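Local coordinates for type IV pilus assembly protein PilF (Pseudomonas aeruginosa, PDB 2HO1), which is an outer membrane lipoprotein built of tetratricopeptide repeats that is required for the outer membrane localization and assembly of the PilQ secretin of type IV pili, at residues G205-A209 and R210-L214; L184-E188 and R189-P193; P68-A71 and D72-A75. All blocks are in the same frame, centred on the assembly; numbering follows the deposited sequence.

Contact 1: G205-A209 and R210-L214; sequences GGQNA and RSLLL
The N-terminal capping box, in which the N-cap residue, just before the first helical turn, and the one three places on exchange side-chain-to-backbone bonds, is formed here by N208 and S211 at the start of helix 209-221, in what is probably the sixth TPR. N208 OD1 accepts from S211 N at 2.7 Å, almost straight at hydrogen (171°), with the donor nearly in line with the C=O bond of the amide. The reciprocal bond runs from N208 N to S211 OG, 2.8 Å. Both side chains owe this reach to their first torsion: N208 CG (chi1 55°) and S211 OG (65°) each sit between their own backbone N and carbonyl carbon, folded back over the chain. Ordinary helical bonding takes over at once, L212 N donating to N208 O at 2.9 Å and L213 N to A209 O at 3.1 Å.

Q207 reaches in from before the cap. Its chain is bent at chi2, and OE1 accepts from S211 OG at a modelled 2.4 Å, too short for the exact length to be trusted. The same amide lies against L212, whose CD2 is 3.7 Å from Q207 CD, while Q207 NE2 bonds to Y198 OH. On another flank one water accepts from N208 ND2 and from R210 NH1, the latter at 3.0 Å in the guanidinium plane, although the main partners of R210 are the carboxylates of E180 and D183.

The hydroxyl of buried S211 receives the N208 N-H and appears to donate to the Q207 amide oxygen, which would limit its rotation. OD1 takes the S211 N-H, the carbonyl oxygens of N208 and A209 take those of L212 and L213, and the partial positive charge expected at this helix start probably strengthens the capping bond.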
loop_
_atom_site.group_PDB
_atom_site.type_symbol
_atom_site.label_atom_id
_atom_site.label_comp_id
_atom_site.label_asym_id
_atom_site.label_seq_id
_atom_site.Cartn_x
_atom_site.Cartn_y
_atom_site.Cartn_z
ATOM N N GLY A 205 11.449 28.551 -3.148
ATOM C CA GLY A 205 11.309 29.572 -2.132
ATOM C C GLY A 205 12.017 29.370 -0.802
ATOM O O GLY A 205 13.148 29.832 -0.613
ATOM N N GLY A 206 11.347 28.685 0.119
ATOM C CA GLY A 206 11.876 28.472 1.452
ATOM C C GLY A 206 13.309 28.027 1.577
ATOM O O GLY A 206 13.948 27.661 0.598
ATOM N N GLN A 207 13.791 28.086 2.812
ATOM C CA GLN A 207 15.125 27.682 3.243
ATOM C C GLN A 207 15.003 27.746 4.753
ATOM O O GLN A 207 14.340 28.633 5.282
ATOM C CB GLN A 207 16.225 28.660 2.794
ATOM C CG GLN A 207 16.835 28.387 1.403
ATOM C CD GLN A 207 17.799 27.193 1.371
ATOM O OE1 GLN A 207 17.935 26.444 2.333
ATOM N NE2 GLN A 207 18.470 27.025 0.254
ATOM N N ASN A 208 15.595 26.789 5.448
ATOM C CA ASN A 208 15.570 26.793 6.904
ATOM C C ASN A 208 16.973 26.386 7.320
ATOM O O ASN A 208 17.817 26.169 6.458
ATOM C CB ASN A 208 14.479 25.837 7.466
ATOM C CG ASN A 208 14.593 24.395 6.944
ATOM O OD1 ASN A 208 15.660 23.933 6.550
ATOM N ND2 ASN A 208 13.480 23.674 6.973
ATOM N N ALA A 209 17.236 26.299 8.615
ATOM C CA ALA A 209 18.563 25.948 9.082
ATOM C C ALA A 209 19.027 24.654 8.414
ATOM O O ALA A 209 20.123 24.582 7.848
ATOM C CB ALA A 209 18.556 25.796 10.586
ATOM N N ARG A 210 18.175 23.636 8.484
ATOM C CA ARG A 210 18.460 22.343 7.889
ATOM C C ARG A 210 18.854 22.422 6.416
ATOM O O ARG A 210 19.897 21.913 6.031
ATOM C CB ARG A 210 17.248 21.421 8.029
ATOM C CG ARG A 210 17.452 20.046 7.380
ATOM C CD ARG A 210 16.136 19.321 7.166
ATOM N NE ARG A 210 16.347 18.043 6.491
ATOM C CZ ARG A 210 15.374 17.299 5.982
ATOM N NH1 ARG A 210 14.127 17.713 6.068
ATOM N NH2 ARG A 210 15.657 16.150 5.385
ATOM N N SER A 211 18.024 23.048 5.592
ATOM C CA SER A 211 18.314 23.128 4.174
ATOM C C SER A 211 19.523 23.984 3.812
ATOM O O SER A 211 20.217 23.679 2.832
ATOM C CB SER A 211 17.083 23.572 3.383
ATOM O OG SER A 211 16.678 24.875 3.702
ATOM N N LEU A 212 19.792 25.032 4.593
ATOM C CA LEU A 212 20.949 25.884 4.326
ATOM C C LEU A 212 22.207 25.056 4.538
ATOM O O LEU A 212 23.137 25.119 3.733
ATOM C CB LEU A 212 20.967 27.132 5.247
ATOM C CG LEU A 212 19.913 28.186 4.886
ATOM C CD1 LEU A 212 19.763 29.210 6.004
ATOM C CD2 LEU A 212 20.292 28.858 3.558
ATOM N N LEU A 213 22.231 24.258 5.597
ATOM C CA LEU A 213 23.403 23.441 5.874
ATOM C C LEU A 213 23.606 22.371 4.796
ATOM O O LEU A 213 24.747 22.076 4.405
ATOM C CB LEU A 213 23.285 22.781 7.236
ATOM C CG LEU A 213 24.515 21.967 7.639
ATOM C CD1 LEU A 213 25.718 22.892 7.833
ATOM C CD2 LEU A 213 24.223 21.212 8.909
ATOM N N LEU A 214 22.504 21.794 4.316
ATOM C CA LEU A 214 22.580 20.768 3.278
ATOM C C LEU A 214 23.138 21.410 2.013
ATOM O O LEU A 214 23.993 20.829 1.343
ATOM C CB LEU A 214 21.190 20.152 2.999
ATOM C CG LEU A 214 21.039 19.186 1.801
ATOM C CD1 LEU A 214 22.064 18.042 1.912
ATOM C CD2 LEU A 214 19.602 18.623 1.750
HETATM O O HOH W 1 13.059 20.419 6.959
#

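Contact 2: L184-E188 and R189-P193; sequences LLYKE and REYVP
Helix 175-187 ends in a Schellman motif: R189 takes up positive phi (72°), and the chain donates back twice into the last turn, R189 N to Y186 O at 2.9 Å and E190 N to L185 O at 3.0 Å. Neither approach is ideal, the R189 donor standing well above the plane of the Y186 carbonyl rather than on a lone pair. E190 then sits at the centre of an inverse gamma turn, closed by a weak Y191 N to R189 O bond, and is the N-cap residue of helix 191-202. Two helices, probably the pair that makes up TPR 5, are in this way joined by a very short hairpin.

Side chains meet on different flanks of the turn. Y186, its ring carried anti to the backbone N (chi1 173°), approaches Y191 obliquely: the ring centroids are 5.9 Å apart and the planes 58° from each other. Y186 CD1 lies at the edge of the Y191 ring, near its plane, 3.8 Å from Y191 CE1. The carbonyl oxygen of R189 stands over one face of the Y191 ring, 3.3 Å above the plane and displaced toward the rim. L185 sends its two methyls to different partners, CD1 to P193 CB at 3.7 Å, the side chains crossing at about a right angle, and CD2 to E190 CB at 4.0 Å.

The carboxylates of E188 and E190 are turned almost parallel, with E188 OE1 and E190 OE2 5.1 Å apart; their mutual repulsion is probably mild, and E188 has a long, weak ion pair with K161. The chemistry divides: the N-H groups of R189 and E190 meet the carbonyls of Y186 and L185, while the carbons of L185, P193, Y186 and Y191 pack one helix end against the start of the next.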
loop_
_atom_site.group_PDB
_atom_site.type_symbol
_atom_site.label_atom_id
_atom_site.label_comp_id
_atom_site.label_asym_id
_atom_site.label_seq_id
_atom_site.Cartn_x
_atom_site.Cartn_y
_atom_site.Cartn_z
ATOM N N LEU A 184 18.423 12.516 1.362
ATOM C CA LEU A 184 18.696 11.088 1.269
ATOM C C LEU A 184 19.848 10.814 0.336
ATOM O O LEU A 184 20.767 10.088 0.687
ATOM C CB LEU A 184 17.461 10.338 0.790
ATOM C CG LEU A 184 16.337 10.302 1.815
ATOM C CD1 LEU A 184 15.081 9.748 1.163
ATOM C CD2 LEU A 184 16.763 9.473 2.999
ATOM N N LEU A 185 19.813 11.403 -0.852
ATOM C CA LEU A 185 20.891 11.183 -1.818
ATOM C C LEU A 185 22.223 11.671 -1.264
ATOM O O LEU A 185 23.247 10.994 -1.400
ATOM C CB LEU A 185 20.561 11.873 -3.132
ATOM C CG LEU A 185 19.305 11.263 -3.749
ATOM C CD1 LEU A 185 18.780 12.164 -4.880
ATOM C CD2 LEU A 185 19.638 9.842 -4.243
ATOM N N TYR A 186 22.219 12.841 -0.633
ATOM C CA TYR A 186 23.439 13.348 -0.032
ATOM C C TYR A 186 23.992 12.324 0.939
ATOM O O TYR A 186 25.170 11.980 0.885
ATOM C CB TYR A 186 23.205 14.674 0.687
ATOM C CG TYR A 186 24.416 15.139 1.460
ATOM C CD1 TYR A 186 25.519 15.665 0.805
ATOM C CD2 TYR A 186 24.467 15.031 2.839
ATOM C CE1 TYR A 186 26.630 16.082 1.503
ATOM C CE2 TYR A 186 25.575 15.444 3.546
ATOM C CZ TYR A 186 26.654 15.970 2.872
ATOM O OH TYR A 186 27.762 16.385 3.571
ATOM N N LYS A 187 23.135 11.832 1.826
ATOM C CA LYS A 187 23.569 10.852 2.806
ATOM C C LYS A 187 24.082 9.570 2.146
ATOM O O LYS A 187 24.870 8.849 2.748
ATOM C CB LYS A 187 22.433 10.522 3.773
ATOM C CG LYS A 187 22.183 11.550 4.881
ATOM C CD LYS A 187 21.007 11.090 5.735
ATOM C CE LYS A 187 20.809 11.964 6.950
ATOM N NZ LYS A 187 20.609 13.385 6.557
ATOM N N GLU A 188 23.631 9.296 0.919
ATOM C CA GLU A 188 24.045 8.109 0.156
ATOM C C GLU A 188 25.302 8.384 -0.670
ATOM O O GLU A 188 25.770 7.507 -1.397
ATOM C CB GLU A 188 22.967 7.692 -0.850
ATOM C CG GLU A 188 21.762 6.965 -0.305
ATOM C CD GLU A 188 20.723 6.704 -1.387
ATOM O OE1 GLU A 188 21.111 6.374 -2.523
ATOM O OE2 GLU A 188 19.517 6.818 -1.102
ATOM N N ARG A 189 25.807 9.611 -0.596
ATOM C CA ARG A 189 26.986 10.013 -1.360
ATOM C C ARG A 189 26.670 10.165 -2.854
ATOM O O ARG A 189 27.577 10.314 -3.658
ATOM C CB ARG A 189 28.111 8.994 -1.186
ATOM C CG ARG A 189 28.583 8.791 0.236
ATOM C CD ARG A 189 29.628 9.817 0.623
ATOM N NE ARG A 189 30.176 9.571 1.955
ATOM C CZ ARG A 189 30.714 8.417 2.351
ATOM N NH1 ARG A 189 30.777 7.380 1.518
ATOM N NH2 ARG A 189 31.208 8.302 3.580
ATOM N N GLU A 190 25.395 10.112 -3.223
ATOM C CA GLU A 190 24.959 10.273 -4.609
ATOM C C GLU A 190 24.827 11.772 -4.876
ATOM O O GLU A 190 23.736 12.261 -5.192
ATOM C CB GLU A 190 23.590 9.626 -4.798
ATOM C CG GLU A 190 23.574 8.124 -4.949
ATOM C CD GLU A 190 23.924 7.701 -6.364
ATOM O OE1 GLU A 190 25.134 7.667 -6.688
ATOM O OE2 GLU A 190 22.984 7.423 -7.153
ATOM N N TYR A 191 25.943 12.492 -4.768
ATOM C CA TYR A 191 25.970 13.942 -4.924
ATOM C C TYR A 191 25.324 14.605 -6.117
ATOM O O TYR A 191 24.704 15.650 -5.958
ATOM C CB TYR A 191 27.404 14.450 -4.812
ATOM C CG TYR A 191 28.092 13.999 -3.554
ATOM C CD1 TYR A 191 27.589 14.341 -2.297
ATOM C CD2 TYR A 191 29.230 13.199 -3.613
ATOM C CE1 TYR A 191 28.210 13.897 -1.130
ATOM C CE2 TYR A 191 29.849 12.750 -2.459
ATOM C CZ TYR A 191 29.336 13.105 -1.227
ATOM O OH TYR A 191 29.972 12.679 -0.098
ATOM N N VAL A 192 25.458 14.047 -7.314
ATOM C CA VAL A 192 24.855 14.715 -8.460
ATOM C C VAL A 192 23.344 14.651 -8.414
ATOM O O VAL A 192 22.666 15.643 -8.676
ATOM C CB VAL A 192 25.390 14.145 -9.811
ATOM C CG1 VAL A 192 24.680 14.815 -10.995
ATOM C CG2 VAL A 192 26.877 14.414 -9.904
ATOM N N PRO A 193 22.777 13.472 -8.114
ATOM C CA PRO A 193 21.310 13.438 -8.059
ATOM C C PRO A 193 20.859 14.321 -6.873
ATOM O O PRO A 193 19.855 15.024 -6.956
ATOM C CB PRO A 193 20.999 11.963 -7.811
ATOM C CG PRO A 193 22.182 11.258 -8.328
ATOM C CD PRO A 193 23.348 12.129 -7.952
#

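Contact 3: P68-A71 and D72-A75; sequences PSSA and DAHA
A serine N-cap opens helix 71-83, within the N-terminal run of TPR helices, and a histidine one turn further on ties the preceding loop to it. S70 OG, anti to its own nitrogen (chi1 166°), accepts from A73 N at 3.1 Å, and A73 CB packs 3.4 Å from the same hydroxyl oxygen. S70 O also receives H74 N at 3.1 Å, nearly straight at hydrogen (170°), and a weaker bond from A73 N. A75 N continues the helical pattern, donating to A71 O at 2.9 Å.

H74 extends its imidazole back along the loop. NE2 donates to P68 O at 2.9 Å; the oxygen lies at the ring's edge, 18° out of its plane, and the donor in turn is tilted from the plane of the P68 carbonyl. On the way CD2 passes within 3.1 Å of S70 O. The other ring nitrogen, ND1, is hydrogen-bonded to E93 of helix 87-100, whose K96 and A97 also touch this side chain.

With a carbonyl at one nitrogen and a carboxylate at the other, the buried ring is fixed in rotation. Since a carboxylate is normally an acceptor, ND1 probably donates as well, which would make the ring an imidazolium whose charge E93 could help to offset, though the nearby helix start would probably oppose it.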
loop_
_atom_site.group_PDB
_atom_site.type_symbol
_atom_site.label_atom_id
_atom_site.label_comp_id
_atom_site.label_asym_id
_atom_site.label_seq_id
_atom_site.Cartn_x
_atom_site.Cartn_y
_atom_site.Cartn_z
ATOM N N PRO A 68 -26.002 12.733 11.172
ATOM C CA PRO A 68 -25.170 12.113 12.205
ATOM C C PRO A 68 -24.017 11.259 11.705
ATOM O O PRO A 68 -23.047 11.049 12.427
ATOM C CB PRO A 68 -26.179 11.298 13.011
ATOM C CG PRO A 68 -27.415 12.103 12.907
ATOM C CD PRO A 68 -27.422 12.426 11.427
ATOM N N SER A 69 -24.099 10.785 10.473
ATOM C CA SER A 69 -23.028 9.948 9.966
ATOM C C SER A 69 -22.216 10.589 8.831
ATOM O O SER A 69 -21.397 9.933 8.199
ATOM C CB SER A 69 -23.597 8.600 9.527
ATOM O OG SER A 69 -24.332 8.726 8.327
ATOM N N SER A 70 -22.427 11.876 8.579
ATOM C CA SER A 70 -21.664 12.552 7.524
ATOM C C SER A 70 -20.144 12.387 7.716
ATOM O O SER A 70 -19.574 12.878 8.705
ATOM C CB SER A 70 -21.999 14.045 7.486
ATOM O OG SER A 70 -21.053 14.741 6.696
ATOM N N ALA A 71 -19.489 11.724 6.761
ATOM C CA ALA A 71 -18.061 11.490 6.850
ATOM C C ALA A 71 -17.278 12.791 6.736
ATOM O O ALA A 71 -16.251 12.975 7.410
ATOM C CB ALA A 71 -17.611 10.511 5.765
ATOM N N ASP A 72 -17.748 13.695 5.884
ATOM C CA ASP A 72 -17.040 14.944 5.711
ATOM C C ASP A 72 -17.179 15.851 6.948
ATOM O O ASP A 72 -16.276 16.631 7.229
ATOM C CB ASP A 72 -17.544 15.699 4.471
ATOM C CG ASP A 72 -17.003 15.130 3.153
ATOM O OD1 ASP A 72 -16.226 14.152 3.150
ATOM O OD2 ASP A 72 -17.364 15.689 2.102
ATOM N N ALA A 73 -18.293 15.762 7.667
ATOM C CA ALA A 73 -18.475 16.603 8.853
ATOM C C ALA A 73 -17.623 16.062 9.997
ATOM O O ALA A 73 -16.976 16.828 10.736
ATOM C CB ALA A 73 -19.933 16.667 9.250
ATOM N N HIS A 74 -17.619 14.745 10.159
ATOM C CA HIS A 74 -16.755 14.156 11.187
ATOM C C HIS A 74 -15.293 14.485 10.869
ATOM O O HIS A 74 -14.524 14.906 11.743
ATOM C CB HIS A 74 -16.950 12.656 11.231
ATOM C CG HIS A 74 -18.201 12.255 11.928
ATOM N ND1 HIS A 74 -18.455 12.589 13.243
ATOM C CD2 HIS A 74 -19.277 11.562 11.497
ATOM C CE1 HIS A 74 -19.637 12.115 13.590
ATOM N NE2 HIS A 74 -20.156 11.487 12.551
ATOM N N ALA A 75 -14.919 14.345 9.603
ATOM C CA ALA A 75 -13.540 14.612 9.189
ATOM C C ALA A 75 -13.085 16.046 9.457
ATOM O O ALA A 75 -11.956 16.287 9.882
ATOM C CB ALA A 75 -13.372 14.271 7.706
#

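In the fold
All three contacts lie at helix ends of one superhelical chain of TPR helices. Contacts 1 and 2 are neighbours, their centres about 16 Å apart, joined in sequence through helix 191-202. They touch directly: L214 CD1 from contact 1 packs 3.8 Å from Y186 CB of contact 2. They also share an acceptor, since D183 forms salt bridges with both R210 and K187. Contact 3 lies on the opposite side of the chain's centre, about 39 Å from contact 1 and 44 Å from contact 2 between centres. Contacts 1 and 3 start helices, whereas contact 2 stops one and begins the next, so the set samples both kinds of boundary.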